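Local coordinates for protein benzyl alcohol dehydrogenase (Acinetobacter calcoaceticus, PDB 1F8F) that probably oxidises benzyl alcohol to benzaldehyde with NAD as hydride acceptor, as a zinc-containing alcohol dehydrogenase with a Rossmann-fold coenzyme domain, at residues 105-110 and 312-317; 89-94 and 319-324; 215-220 and 252-257; 190-195 and 259-264. All blocks are in the same frame, centred on the assembly; numbering follows the deposited sequence.

Interaction 1. Residues 105-110 and 312-317. With ZN (zinc ion), chain C; NAD (nicotinamide-adenine-dinucleotide), chain F.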
loop_
_atom_site.group_PDB
_atom_site.type_symbol
_atom_site.label_atom_id
_atom_site.label_comp_id
_atom_site.label_asym_id
_atom_site.label_seq_id
_atom_site.Cartn_x
_atom_site.Cartn_y
_atom_site.Cartn_z
ATOM N N PRO A 105 12.673 -7.717 -10.207
ATOM C CA PRO A 105 13.742 -8.111 -11.133
ATOM C C PRO A 105 13.847 -7.213 -12.338
ATOM O O PRO A 105 14.900 -6.954 -12.958
ATOM C CB PRO A 105 13.402 -9.565 -11.508
ATOM C CG PRO A 105 11.909 -9.645 -11.292
ATOM C CD PRO A 105 11.661 -8.797 -10.026
ATOM N N ALA A 106 12.688 -6.627 -12.750
ATOM C CA ALA A 106 12.752 -5.717 -13.901
ATOM C C ALA A 106 13.715 -4.546 -13.626
ATOM O O ALA A 106 14.123 -3.942 -14.621
ATOM C CB ALA A 106 11.383 -5.200 -14.263
ATOM N N TYR A 107 14.019 -4.183 -12.393
ATOM C CA TYR A 107 14.834 -3.071 -11.952
ATOM C C TYR A 107 16.223 -3.484 -11.514
ATOM O O TYR A 107 17.010 -2.730 -10.943
ATOM C CB TYR A 107 14.019 -2.195 -10.918
ATOM C CG TYR A 107 12.742 -1.751 -11.653
ATOM C CD1 TYR A 107 12.775 -0.890 -12.742
ATOM C CD2 TYR A 107 11.525 -2.311 -11.323
ATOM C CE1 TYR A 107 11.660 -0.572 -13.468
ATOM C CE2 TYR A 107 10.375 -1.913 -11.993
ATOM C CZ TYR A 107 10.440 -1.083 -13.104
ATOM O OH TYR A 107 9.222 -0.793 -13.699
ATOM N N CYS A 108 16.571 -4.738 -11.754
ATOM C CA CYS A 108 17.874 -5.347 -11.475
ATOM C C CYS A 108 18.959 -4.355 -11.802
ATOM O O CYS A 108 19.065 -3.742 -12.880
ATOM C CB CYS A 108 18.146 -6.647 -12.270
ATOM S SG CYS A 108 19.724 -7.490 -12.233
ATOM N N SER A 109 19.923 -4.202 -10.885
ATOM C CA SER A 109 21.033 -3.266 -11.143
ATOM C C SER A 109 21.930 -3.764 -12.275
ATOM O O SER A 109 22.807 -3.059 -12.776
ATOM C CB SER A 109 21.747 -2.922 -9.837
ATOM O OG SER A 109 22.393 -4.083 -9.318
ATOM N N GLU A 110 21.723 -4.974 -12.813
ATOM C CA GLU A 110 22.484 -5.384 -13.995
ATOM C C GLU A 110 21.535 -5.388 -15.187
ATOM O O GLU A 110 21.899 -6.004 -16.180
ATOM C CB GLU A 110 23.162 -6.739 -13.768
ATOM C CG GLU A 110 23.968 -6.909 -12.511
ATOM C CD GLU A 110 24.898 -8.055 -12.230
ATOM O OE1 GLU A 110 24.937 -9.199 -12.737
ATOM O OE2 GLU A 110 25.770 -7.855 -11.324
ATOM N N LEU A 312 4.712 7.745 -13.696
ATOM C CA LEU A 312 5.648 6.694 -13.386
ATOM C C LEU A 312 6.222 5.785 -14.491
ATOM O O LEU A 312 5.556 5.273 -15.377
ATOM C CB LEU A 312 5.178 5.678 -12.321
ATOM C CG LEU A 312 4.010 4.759 -12.552
ATOM C CD1 LEU A 312 4.013 3.489 -11.735
ATOM C CD2 LEU A 312 2.733 5.548 -12.209
ATOM N N GLY A 313 7.549 5.531 -14.341
ATOM C CA GLY A 313 8.255 4.707 -15.313
ATOM C C GLY A 313 8.095 3.210 -15.163
ATOM O O GLY A 313 8.293 2.765 -14.008
ATOM N N VAL A 314 7.825 2.439 -16.218
ATOM C CA VAL A 314 7.638 1.000 -16.042
ATOM C C VAL A 314 8.427 0.140 -17.046
ATOM O O VAL A 314 8.255 0.314 -18.257
ATOM C CB VAL A 314 6.150 0.627 -16.206
ATOM C CG1 VAL A 314 5.955 -0.884 -16.295
ATOM C CG2 VAL A 314 5.254 1.160 -15.088
ATOM N N VAL A 315 9.174 -0.840 -16.574
ATOM C CA VAL A 315 9.936 -1.801 -17.388
ATOM C C VAL A 315 9.293 -3.183 -17.289
ATOM O O VAL A 315 9.034 -3.695 -16.193
ATOM C CB VAL A 315 11.413 -1.986 -16.910
ATOM C CG1 VAL A 315 12.270 -2.890 -17.806
ATOM C CG2 VAL A 315 12.134 -0.655 -16.777
ATOM N N GLU A 316 8.963 -3.793 -18.431
ATOM C CA GLU A 316 8.416 -5.115 -18.533
ATOM C C GLU A 316 7.258 -5.398 -17.593
ATOM O O GLU A 316 6.991 -6.559 -17.226
ATOM C CB GLU A 316 9.531 -6.167 -18.277
ATOM C CG GLU A 316 10.695 -6.025 -19.240
ATOM C CD GLU A 316 10.432 -6.836 -20.526
ATOM O OE1 GLU A 316 9.458 -7.616 -20.630
ATOM O OE2 GLU A 316 11.220 -6.695 -21.454
ATOM N N GLY A 317 6.409 -4.403 -17.327
ATOM C CA GLY A 317 5.203 -4.587 -16.548
ATOM C C GLY A 317 5.460 -4.680 -15.052
ATOM O O GLY A 317 4.479 -4.951 -14.325
HETATM ZN ZN ZN C . 19.629 -8.175 -9.998
HETATM P PA NAD F . 3.592 -1.247 -32.044
HETATM O O1A NAD F . 2.910 -2.563 -32.251
HETATM O O2A NAD F . 4.285 -0.646 -33.192
HETATM O O5B NAD F . 2.619 -0.228 -31.313
HETATM C C5B NAD F . 2.709 1.198 -31.080
HETATM C C4B NAD F . 1.494 1.920 -31.644
HETATM O O4B NAD F . 1.692 3.367 -31.502
HETATM C C3B NAD F . 1.165 1.683 -33.128
HETATM O O3B NAD F . -0.085 1.028 -33.299
HETATM C C2B NAD F . 1.097 3.065 -33.773
HETATM O O2B NAD F . 0.006 3.264 -34.681
HETATM C C1B NAD F . 0.944 3.972 -32.540
HETATM N N9A NAD F . 1.416 5.340 -32.726
HETATM C C8A NAD F . 2.642 5.779 -33.154
HETATM N N7A NAD F . 2.730 7.109 -33.202
HETATM C C5A NAD F . 1.479 7.540 -32.795
HETATM C C6A NAD F . 0.921 8.822 -32.635
HETATM N N6A NAD F . 1.556 9.970 -32.854
HETATM N N1A NAD F . -0.360 8.894 -32.193
HETATM C C2A NAD F . -1.043 7.732 -31.953
HETATM N N3A NAD F . -0.617 6.509 -32.066
HETATM C C4A NAD F . 0.654 6.472 -32.503
HETATM O O3 NAD F . 4.666 -1.498 -30.843
HETATM P PN NAD F . 4.441 -2.410 -29.554
HETATM O O1N NAD F . 3.070 -2.255 -29.034
HETATM O O2N NAD F . 4.798 -3.798 -29.879
HETATM O O5D NAD F . 5.550 -1.729 -28.578
HETATM C C5D NAD F . 5.228 -0.495 -27.915
HETATM C C4D NAD F . 6.394 0.278 -27.416
HETATM O O4D NAD F . 6.832 -0.157 -26.088
HETATM C C3D NAD F . 7.668 0.482 -28.245
HETATM O O3D NAD F . 8.256 1.744 -27.876
HETATM C C2D NAD F . 8.553 -0.618 -27.643
HETATM O O2D NAD F . 9.928 -0.515 -27.982
HETATM C C1D NAD F . 8.261 -0.276 -26.174
HETATM N N1N NAD F . 8.579 -1.410 -25.312
HETATM C C2N NAD F . 8.855 -1.109 -24.018
HETATM C C3N NAD F . 9.109 -2.149 -23.145
HETATM C C7N NAD F . 9.420 -1.926 -21.623
HETATM O O7N NAD F . 9.668 -2.898 -20.911
HETATM N N7N NAD F . 9.380 -0.610 -21.205
HETATM C C4N NAD F . 9.048 -3.505 -23.583
HETATM C C5N NAD F . 8.216 -3.640 -24.716
HETATM C C6N NAD F . 7.951 -2.652 -25.641
#
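The Tyr107 ring slides past the side chain of Val315 in the opposite direction, with CG2 of Val315 set obliquely to it, 3.3 Å from CE1; over one face of the ring, toward its rim, sits CB of its own neighbour Ala106. With CG beside the backbone N (chi1 -58°) the ring swings across to the other segment and brings its hydroxyl to the main chain at 314-315. There Val315 N donates to Tyr107 OH at 2.9 Å, in a bond close to straight (169°). The same hydroxyl also bonds Ser318 OG just beyond the segment, so two partners fix the end of the ring. Ala106 packs beside it, its CB 3.4 Å from Val315 O.

On the side away from Tyr107, the backbone of 314-316 binds the coenzyme. Glu316 N gives a 2.7 Å bond to the carboxamide oxygen O7N of NAD, while NAD N7N donates to Val314 O at 3.3 Å. Back in the other segment, Cys108 SG binds zinc at 2.3 Å together with Cys94, Cys97 and Cys100. The contact thus joins the four-cysteine zinc lobe to the nicotinamide end of the NAD site, as in zinc-containing medium-chain alcohol dehydrogenases.

Interaction 2. Residues 89-94 and 319-324; sequences LSYGYC and GSPKKF. With ZN (zinc ion), chain C.
From Ser90 to Tyr93 the irregular backbone runs at 104° to the course of 319-322, where the chain enters helix 321-333, and the two segments come nearest at Ser90 and Pro321, with CA atoms 7.2 Å apart. Pro321, in the first turn of the helix, makes most of the contact from its side. Its CB lies 3.5 Å from Ser90 OG, whose polar end is held by Gln176, and its CG reaches 3.7 Å from CE2 of Tyr91. The Tyr91 ring and the proline cross at about a right angle, with CG oblique to the ring. Tyr91 has its CG wedged between the backbone N and the carbonyl carbon (chi1 57°), which carries the phenol across to Pro321.

Water does the polar bridging. One molecule, in the plane of the Tyr91 ring at its edge, is 2.6 Å from Tyr91 OH and takes a weak bond from Gly319 N. A second links Tyr93 OH, at 2.7 Å, to Ser320 OG. Tyr93 OH also brushes CG of Lys322, and beyond that the lysine's NZ turns away to the carbonyls of Glu153 and Thr156. The contact sets helix 321-333, just after the last Rossmann strand, against the loop leading into the four-cysteine zinc site: Cys94 SG binds the metal at 2.3 Å with Cys97, Cys100 and Cys108, in a lobe found in many zinc-containing alcohol dehydrogenases.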
loop_
_atom_site.group_PDB
_atom_site.type_symbol
_atom_site.label_atom_id
_atom_site.label_comp_id
_atom_site.label_asym_id
_atom_site.label_seq_id
_atom_site.Cartn_x
_atom_site.Cartn_y
_atom_site.Cartn_z
ATOM N N LEU A 89 10.836 -17.890 -22.560
ATOM C CA LEU A 89 12.092 -17.278 -22.194
ATOM C C LEU A 89 11.844 -15.761 -22.123
ATOM O O LEU A 89 11.502 -15.103 -23.092
ATOM C CB LEU A 89 13.095 -17.410 -23.348
ATOM C CG LEU A 89 13.249 -18.809 -23.932
ATOM C CD1 LEU A 89 14.535 -18.887 -24.779
ATOM C CD2 LEU A 89 13.362 -19.870 -22.822
ATOM N N SER A 90 11.963 -15.245 -20.928
ATOM C CA SER A 90 11.698 -13.894 -20.529
ATOM C C SER A 90 13.002 -13.103 -20.495
ATOM O O SER A 90 14.033 -13.649 -20.902
ATOM C CB SER A 90 11.024 -13.881 -19.138
ATOM O OG SER A 90 10.473 -12.651 -18.741
ATOM N N TYR A 91 13.000 -11.848 -20.063
ATOM C CA TYR A 91 14.208 -11.059 -20.005
ATOM C C TYR A 91 15.205 -11.622 -18.971
ATOM O O TYR A 91 15.014 -12.576 -18.258
ATOM C CB TYR A 91 13.930 -9.603 -19.706
ATOM C CG TYR A 91 13.162 -9.373 -18.398
ATOM C CD1 TYR A 91 13.834 -9.101 -17.205
ATOM C CD2 TYR A 91 11.777 -9.356 -18.390
ATOM C CE1 TYR A 91 13.140 -8.908 -16.012
ATOM C CE2 TYR A 91 11.056 -9.157 -17.232
ATOM C CZ TYR A 91 11.752 -8.892 -16.061
ATOM O OH TYR A 91 11.032 -8.707 -14.905
ATOM N N GLY A 92 16.368 -10.985 -18.925
ATOM C CA GLY A 92 17.547 -11.257 -18.165
ATOM C C GLY A 92 17.814 -10.473 -16.897
ATOM O O GLY A 92 17.954 -9.264 -16.825
ATOM N N TYR A 93 17.836 -11.231 -15.766
ATOM C CA TYR A 93 18.083 -10.683 -14.434
ATOM C C TYR A 93 19.066 -11.496 -13.596
ATOM O O TYR A 93 19.263 -12.699 -13.758
ATOM C CB TYR A 93 16.800 -10.389 -13.674
ATOM C CG TYR A 93 15.936 -11.551 -13.255
ATOM C CD1 TYR A 93 15.209 -12.256 -14.219
ATOM C CD2 TYR A 93 15.808 -11.970 -11.940
ATOM C CE1 TYR A 93 14.395 -13.328 -13.924
ATOM C CE2 TYR A 93 14.993 -13.040 -11.600
ATOM C CZ TYR A 93 14.306 -13.702 -12.596
ATOM O OH TYR A 93 13.502 -14.783 -12.257
ATOM N N CYS A 94 19.750 -10.800 -12.677
ATOM C CA CYS A 94 20.758 -11.409 -11.824
ATOM C C CYS A 94 20.191 -12.180 -10.630
ATOM O O CYS A 94 20.841 -13.205 -10.415
ATOM C CB CYS A 94 21.823 -10.406 -11.376
ATOM S SG CYS A 94 21.416 -9.580 -9.816
ATOM N N GLY A 319 6.400 -7.090 -13.019
ATOM C CA GLY A 319 6.066 -8.135 -11.984
ATOM C C GLY A 319 7.299 -8.998 -11.714
ATOM O O GLY A 319 8.448 -8.612 -11.838
ATOM N N SER A 320 6.984 -10.229 -11.389
ATOM C CA SER A 320 7.970 -11.307 -11.327
ATOM C C SER A 320 7.435 -12.296 -12.370
ATOM O O SER A 320 6.342 -12.846 -12.252
ATOM C CB SER A 320 8.156 -11.876 -9.939
ATOM O OG SER A 320 8.555 -13.254 -10.019
ATOM N N PRO A 321 8.169 -12.471 -13.473
ATOM C CA PRO A 321 7.743 -13.304 -14.585
ATOM C C PRO A 321 7.444 -14.766 -14.262
ATOM O O PRO A 321 6.485 -15.317 -14.846
ATOM C CB PRO A 321 8.826 -13.162 -15.644
ATOM C CG PRO A 321 9.564 -11.934 -15.235
ATOM C CD PRO A 321 9.414 -11.717 -13.766
ATOM N N LYS A 322 8.201 -15.376 -13.352
ATOM C CA LYS A 322 8.044 -16.721 -12.882
ATOM C C LYS A 322 6.676 -16.920 -12.197
ATOM O O LYS A 322 6.125 -18.021 -12.253
ATOM C CB LYS A 322 9.133 -17.092 -11.853
ATOM C CG LYS A 322 10.464 -17.539 -12.428
ATOM C CD LYS A 322 10.647 -19.088 -12.395
ATOM C CE LYS A 322 11.634 -19.313 -13.570
ATOM N NZ LYS A 322 12.123 -20.710 -13.727
ATOM N N LYS A 323 6.123 -15.836 -11.659
ATOM C CA LYS A 323 4.802 -15.794 -11.103
ATOM C C LYS A 323 3.723 -15.319 -12.091
ATOM O O LYS A 323 2.706 -15.973 -12.270
ATOM C CB LYS A 323 4.744 -14.834 -9.887
ATOM C CG LYS A 323 3.472 -15.025 -9.087
ATOM C CD LYS A 323 3.176 -13.824 -8.164
ATOM C CE LYS A 323 1.945 -14.191 -7.308
ATOM N NZ LYS A 323 1.646 -13.107 -6.351
ATOM N N PHE A 324 3.895 -14.172 -12.739
ATOM C CA PHE A 324 2.962 -13.538 -13.652
ATOM C C PHE A 324 2.706 -14.258 -14.975
ATOM O O PHE A 324 1.554 -14.220 -15.457
ATOM C CB PHE A 324 3.425 -12.078 -13.932
ATOM C CG PHE A 324 2.334 -11.194 -14.494
ATOM C CD1 PHE A 324 1.090 -11.087 -13.903
ATOM C CD2 PHE A 324 2.524 -10.440 -15.653
ATOM C CE1 PHE A 324 0.091 -10.269 -14.430
ATOM C CE2 PHE A 324 1.556 -9.617 -16.168
ATOM C CZ PHE A 324 0.306 -9.508 -15.561
HETATM ZN ZN ZN C . 19.629 -8.175 -9.998
HETATM O O HOH W 1 8.562 -8.158 -15.422
HETATM O O HOH W 2 10.989 -13.833 -11.834
#

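Interaction 3. Residues 215-220 and 252-257; sequences ASIIIA and KEITDG
Strand 217-220 faces the last turn of helix 247-254, the backbones coming nearest at Ile217 and Thr255, whose CA atoms are 7.7 Å apart; no hydrogen bond joins the two. The gap is filled by branched aliphatic side chains. Ile219 and Ile254 reach toward each other tip to tip, with Ile219 CD1 3.8 Å from Ile254 CG2. With CG1 of Ile254 beside the backbone N (chi1 -70°), CG2 is the branch turned to the strand. Ile217 lies one step back along the same strand face: its CD1 rests 3.9 Å from the carbonyl oxygen of Ile254, and its CG2 is 4.3 Å from CG2 of Thr255. The Thr255 methyl thus turns toward the isoleucines, while its hydroxyl bonds Gly258 N and Ile251 O.

Neighbouring strands border this contact. Ile217 leans on Ser193 and Ile219 on Val195 of strand 193-197, while Ile219 and Ile254 both touch His238 of strand 238-241, so the helix end packs over one face of the parallel Rossmann sheet.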
loop_
_atom_site.group_PDB
_atom_site.type_symbol
_atom_site.label_atom_id
_atom_site.label_comp_id
_atom_site.label_asym_id
_atom_site.label_seq_id
_atom_site.Cartn_x
_atom_site.Cartn_y
_atom_site.Cartn_z
ATOM N N ALA A 215 -12.485 -2.455 -14.878
ATOM C CA ALA A 215 -12.691 -1.017 -15.237
ATOM C C ALA A 215 -14.032 -0.902 -15.982
ATOM O O ALA A 215 -14.412 -1.836 -16.714
ATOM C CB ALA A 215 -11.546 -0.511 -16.100
ATOM N N SER A 216 -14.745 0.185 -15.805
ATOM C CA SER A 216 -16.051 0.407 -16.441
ATOM C C SER A 216 -15.911 1.197 -17.758
ATOM O O SER A 216 -16.789 1.178 -18.614
ATOM C CB SER A 216 -16.946 1.231 -15.529
ATOM O OG SER A 216 -17.604 0.520 -14.483
ATOM N N ILE A 217 -14.892 2.047 -17.857
ATOM C CA ILE A 217 -14.623 2.830 -19.050
ATOM C C ILE A 217 -13.232 2.492 -19.594
ATOM O O ILE A 217 -12.182 2.628 -18.936
ATOM C CB ILE A 217 -14.787 4.329 -18.722
ATOM C CG1 ILE A 217 -16.233 4.827 -18.549
ATOM C CG2 ILE A 217 -14.132 5.159 -19.808
ATOM C CD1 ILE A 217 -16.322 6.245 -17.986
ATOM N N ILE A 218 -13.139 1.994 -20.827
ATOM C CA ILE A 218 -11.892 1.521 -21.440
ATOM C C ILE A 218 -11.710 2.122 -22.835
ATOM O O ILE A 218 -12.395 1.800 -23.818
ATOM C CB ILE A 218 -11.892 -0.017 -21.479
ATOM C CG1 ILE A 218 -12.071 -0.636 -20.082
ATOM C CG2 ILE A 218 -10.595 -0.547 -22.054
ATOM C CD1 ILE A 218 -12.185 -2.145 -19.968
ATOM N N ILE A 219 -10.725 3.020 -22.921
ATOM C CA ILE A 219 -10.487 3.857 -24.065
ATOM C C ILE A 219 -9.205 3.513 -24.790
ATOM O O ILE A 219 -8.240 3.087 -24.139
ATOM C CB ILE A 219 -10.480 5.349 -23.632
ATOM C CG1 ILE A 219 -11.771 5.772 -22.909
ATOM C CG2 ILE A 219 -10.185 6.230 -24.806
ATOM C CD1 ILE A 219 -11.789 7.193 -22.369
ATOM N N ALA A 220 -9.250 3.648 -26.128
ATOM C CA ALA A 220 -8.052 3.440 -26.928
ATOM C C ALA A 220 -7.900 4.585 -27.945
ATOM O O ALA A 220 -8.885 4.907 -28.597
ATOM C CB ALA A 220 -8.093 2.092 -27.626
ATOM N N LYS A 252 -11.655 13.932 -21.500
ATOM C CA LYS A 252 -12.260 14.618 -20.352
ATOM C C LYS A 252 -13.777 14.613 -20.339
ATOM O O LYS A 252 -14.417 14.396 -19.263
ATOM C CB LYS A 252 -11.738 16.059 -20.293
ATOM C CG LYS A 252 -10.503 16.299 -19.421
ATOM C CD LYS A 252 -9.814 17.586 -19.837
ATOM C CE LYS A 252 -8.523 17.824 -19.093
ATOM N NZ LYS A 252 -8.663 18.758 -17.926
ATOM N N GLU A 253 -14.388 14.776 -21.548
ATOM C CA GLU A 253 -15.883 14.726 -21.562
ATOM C C GLU A 253 -16.406 13.330 -21.300
ATOM O O GLU A 253 -17.402 13.158 -20.583
ATOM C CB GLU A 253 -16.453 15.369 -22.825
ATOM C CG GLU A 253 -16.137 14.767 -24.178
ATOM C CD GLU A 253 -16.046 15.656 -25.410
ATOM O OE1 GLU A 253 -16.209 16.896 -25.373
ATOM O OE2 GLU A 253 -15.812 15.190 -26.568
ATOM N N ILE A 254 -15.790 12.288 -21.841
ATOM C CA ILE A 254 -16.200 10.897 -21.656
ATOM C C ILE A 254 -16.109 10.471 -20.185
ATOM O O ILE A 254 -16.993 9.729 -19.715
ATOM C CB ILE A 254 -15.266 9.971 -22.479
ATOM C CG1 ILE A 254 -15.547 10.148 -24.000
ATOM C CG2 ILE A 254 -15.362 8.479 -22.162
ATOM C CD1 ILE A 254 -14.538 9.440 -24.930
ATOM N N THR A 255 -15.087 10.890 -19.430
ATOM C CA THR A 255 -14.888 10.471 -18.060
ATOM C C THR A 255 -15.312 11.506 -17.018
ATOM O O THR A 255 -15.050 11.418 -15.815
ATOM C CB THR A 255 -13.406 10.162 -17.740
ATOM O OG1 THR A 255 -12.572 11.315 -17.996
ATOM C CG2 THR A 255 -12.874 9.086 -18.677
ATOM N N ASP A 256 -16.000 12.513 -17.482
ATOM C CA ASP A 256 -16.526 13.615 -16.679
ATOM C C ASP A 256 -15.414 14.260 -15.859
ATOM O O ASP A 256 -15.594 14.268 -14.644
ATOM C CB ASP A 256 -17.711 13.174 -15.821
ATOM C CG ASP A 256 -18.348 14.335 -15.095
ATOM O OD1 ASP A 256 -18.245 15.480 -15.627
ATOM O OD2 ASP A 256 -18.946 14.133 -14.003
ATOM N N GLY A 257 -14.337 14.751 -16.459
ATOM C CA GLY A 257 -13.234 15.381 -15.722
ATOM C C GLY A 257 -11.813 14.849 -15.951
ATOM O O GLY A 257 -10.815 15.562 -15.653
#

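Interaction 4. Residues 190-195 and 259-264; sequences PASSFV and VNFALE. Unlike the reference sequence in segment 190-195: Phe194 (reference Leu).
Phe194 and Phe261 sit side by side on one face of the sheet, where their side chains cross at about a right angle: CB of Phe261 meets the Phe194 ring at its edge, in plane, 4.0 Å from CD1. The far end of the Phe194 ring extends to Leu263 CB. CB of Ser192 comes in at the edge of the Phe261 ring. On the other face Val195 is the bump, its CG1 settling between CB of Ala262, at 3.5 Å, and CG1 of Val259. Placing CG1 between the backbone N and the carbonyl carbon (chi1 54°) aims that branch at the methyl of Ala262.

Between the two faces the strands run parallel, 8° apart: Val195 N bonds Phe261 O at 3.1 Å, and Val195 O receives Leu263 N nearly along the C=O axis. At the corner of the chain at 260, Ser193 OG accepts from Asn260 N at 2.8 Å and Ser193 N donates to Asn260 OD1 at 3.0 Å, while Phe261 N goes to Ser193 O. Two serine-asparagine bonds therefore brace the bend where regular pairing begins, and these central Rossmann strands are joined by main-chain hydrogen bonds, with mostly apolar side chains on both faces.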
loop_
_atom_site.group_PDB
_atom_site.type_symbol
_atom_site.label_atom_id
_atom_site.label_comp_id
_atom_site.label_asym_id
_atom_site.label_seq_id
_atom_site.Cartn_x
_atom_site.Cartn_y
_atom_site.Cartn_z
ATOM N N PRO A 190 -11.756 -1.817 -9.806
ATOM C CA PRO A 190 -13.091 -2.067 -10.321
ATOM C C PRO A 190 -13.912 -0.796 -10.437
ATOM O O PRO A 190 -13.811 0.060 -9.591
ATOM C CB PRO A 190 -13.702 -3.019 -9.271
ATOM C CG PRO A 190 -12.504 -3.791 -8.795
ATOM C CD PRO A 190 -11.391 -2.746 -8.689
ATOM N N ALA A 191 -14.637 -0.582 -11.558
ATOM C CA ALA A 191 -15.485 0.537 -11.813
ATOM C C ALA A 191 -14.723 1.806 -12.245
ATOM O O ALA A 191 -15.441 2.781 -12.534
ATOM C CB ALA A 191 -16.432 0.908 -10.676
ATOM N N SER A 192 -13.435 1.784 -12.417
ATOM C CA SER A 192 -12.671 2.949 -12.847
ATOM C C SER A 192 -12.607 3.166 -14.373
ATOM O O SER A 192 -13.116 2.385 -15.183
ATOM C CB SER A 192 -11.202 2.845 -12.362
ATOM O OG SER A 192 -10.508 1.696 -12.954
ATOM N N SER A 193 -11.933 4.282 -14.723
ATOM C CA SER A 193 -11.693 4.650 -16.122
ATOM C C SER A 193 -10.208 4.515 -16.450
ATOM O O SER A 193 -9.342 4.948 -15.661
ATOM C CB SER A 193 -12.171 6.099 -16.316
ATOM O OG SER A 193 -11.334 7.062 -15.712
ATOM N N PHE A 194 -9.919 3.888 -17.593
ATOM C CA PHE A 194 -8.579 3.632 -18.118
ATOM C C PHE A 194 -8.435 4.034 -19.587
ATOM O O PHE A 194 -9.343 3.816 -20.417
ATOM C CB PHE A 194 -8.317 2.107 -18.063
ATOM C CG PHE A 194 -7.013 1.677 -18.697
ATOM C CD1 PHE A 194 -5.787 1.946 -18.072
ATOM C CD2 PHE A 194 -7.026 1.020 -19.942
ATOM C CE1 PHE A 194 -4.626 1.540 -18.689
ATOM C CE2 PHE A 194 -5.823 0.645 -20.508
ATOM C CZ PHE A 194 -4.618 0.896 -19.898
ATOM N N VAL A 195 -7.262 4.477 -20.024
ATOM C CA VAL A 195 -7.042 4.789 -21.451
ATOM C C VAL A 195 -5.667 4.246 -21.856
ATOM O O VAL A 195 -4.727 4.446 -21.093
ATOM C CB VAL A 195 -7.023 6.301 -21.813
ATOM C CG1 VAL A 195 -6.015 7.101 -20.969
ATOM C CG2 VAL A 195 -6.693 6.573 -23.297
ATOM N N VAL A 259 -9.302 10.848 -16.896
ATOM C CA VAL A 259 -9.257 9.414 -16.633
ATOM C C VAL A 259 -8.507 9.044 -15.357
ATOM O O VAL A 259 -7.631 9.818 -14.881
ATOM C CB VAL A 259 -8.633 8.877 -17.965
ATOM C CG1 VAL A 259 -7.122 9.058 -18.029
ATOM C CG2 VAL A 259 -8.914 7.371 -18.157
ATOM N N ASN A 260 -8.861 7.965 -14.645
ATOM C CA ASN A 260 -8.221 7.562 -13.408
ATOM C C ASN A 260 -6.844 6.938 -13.619
ATOM O O ASN A 260 -5.899 7.132 -12.852
ATOM C CB ASN A 260 -9.061 6.547 -12.655
ATOM C CG ASN A 260 -10.430 7.012 -12.219
ATOM O OD1 ASN A 260 -11.333 6.193 -12.446
ATOM N ND2 ASN A 260 -10.625 8.205 -11.609
ATOM N N PHE A 261 -6.733 6.146 -14.712
ATOM C CA PHE A 261 -5.518 5.440 -15.031
ATOM C C PHE A 261 -5.083 5.521 -16.494
ATOM O O PHE A 261 -5.954 5.442 -17.345
ATOM C CB PHE A 261 -5.641 3.954 -14.651
ATOM C CG PHE A 261 -5.913 3.655 -13.212
ATOM C CD1 PHE A 261 -4.902 3.506 -12.289
ATOM C CD2 PHE A 261 -7.219 3.529 -12.752
ATOM C CE1 PHE A 261 -5.163 3.261 -10.919
ATOM C CE2 PHE A 261 -7.521 3.280 -11.443
ATOM C CZ PHE A 261 -6.486 3.120 -10.526
ATOM N N ALA A 262 -3.765 5.670 -16.781
ATOM C CA ALA A 262 -3.361 5.674 -18.174
ATOM C C ALA A 262 -2.042 5.020 -18.510
ATOM O O ALA A 262 -1.139 4.886 -17.684
ATOM C CB ALA A 262 -3.386 7.122 -18.648
ATOM N N LEU A 263 -1.899 4.663 -19.787
ATOM C CA LEU A 263 -0.702 4.064 -20.336
ATOM C C LEU A 263 -0.202 4.819 -21.568
ATOM O O LEU A 263 -0.906 4.896 -22.586
ATOM C CB LEU A 263 -0.809 2.588 -20.695
ATOM C CG LEU A 263 0.350 1.766 -21.183
ATOM C CD1 LEU A 263 1.198 1.157 -20.076
ATOM C CD2 LEU A 263 -0.030 0.606 -22.110
ATOM N N GLU A 264 1.093 5.167 -21.528
ATOM C CA GLU A 264 1.746 5.812 -22.678
ATOM C C GLU A 264 2.583 4.729 -23.377
ATOM O O GLU A 264 3.543 4.290 -22.756
ATOM C CB GLU A 264 2.700 6.959 -22.308
ATOM C CG GLU A 264 2.807 8.049 -23.396
ATOM C CD GLU A 264 3.222 7.441 -24.738
ATOM O OE1 GLU A 264 4.409 7.054 -24.856
ATOM O OE2 GLU A 264 2.367 7.267 -25.625
#

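How the interactions relate
Following the chain from its N terminus, the loop 89-94 comes first and waits until 319-324 to close the widest loop, interaction 2. Inside it, 105-110 pairs with 312-317 in interaction 1, so these two long closures are concentric, and they touch where Tyr91 meets Glu316 and Ala106 and where Cys94 and Cys108 share a zinc. Both tie the zinc lobe to the chain at and just beyond the last Rossmann strand. Within that span, interaction 4 links strand 193-197 to 259-264 and encloses interaction 3, which closes 215-220 on 252-257. None cross. Interactions 3 and 4 meet through neighbouring strands; interaction 1 reaches the same sheet at its outer strand 310-313.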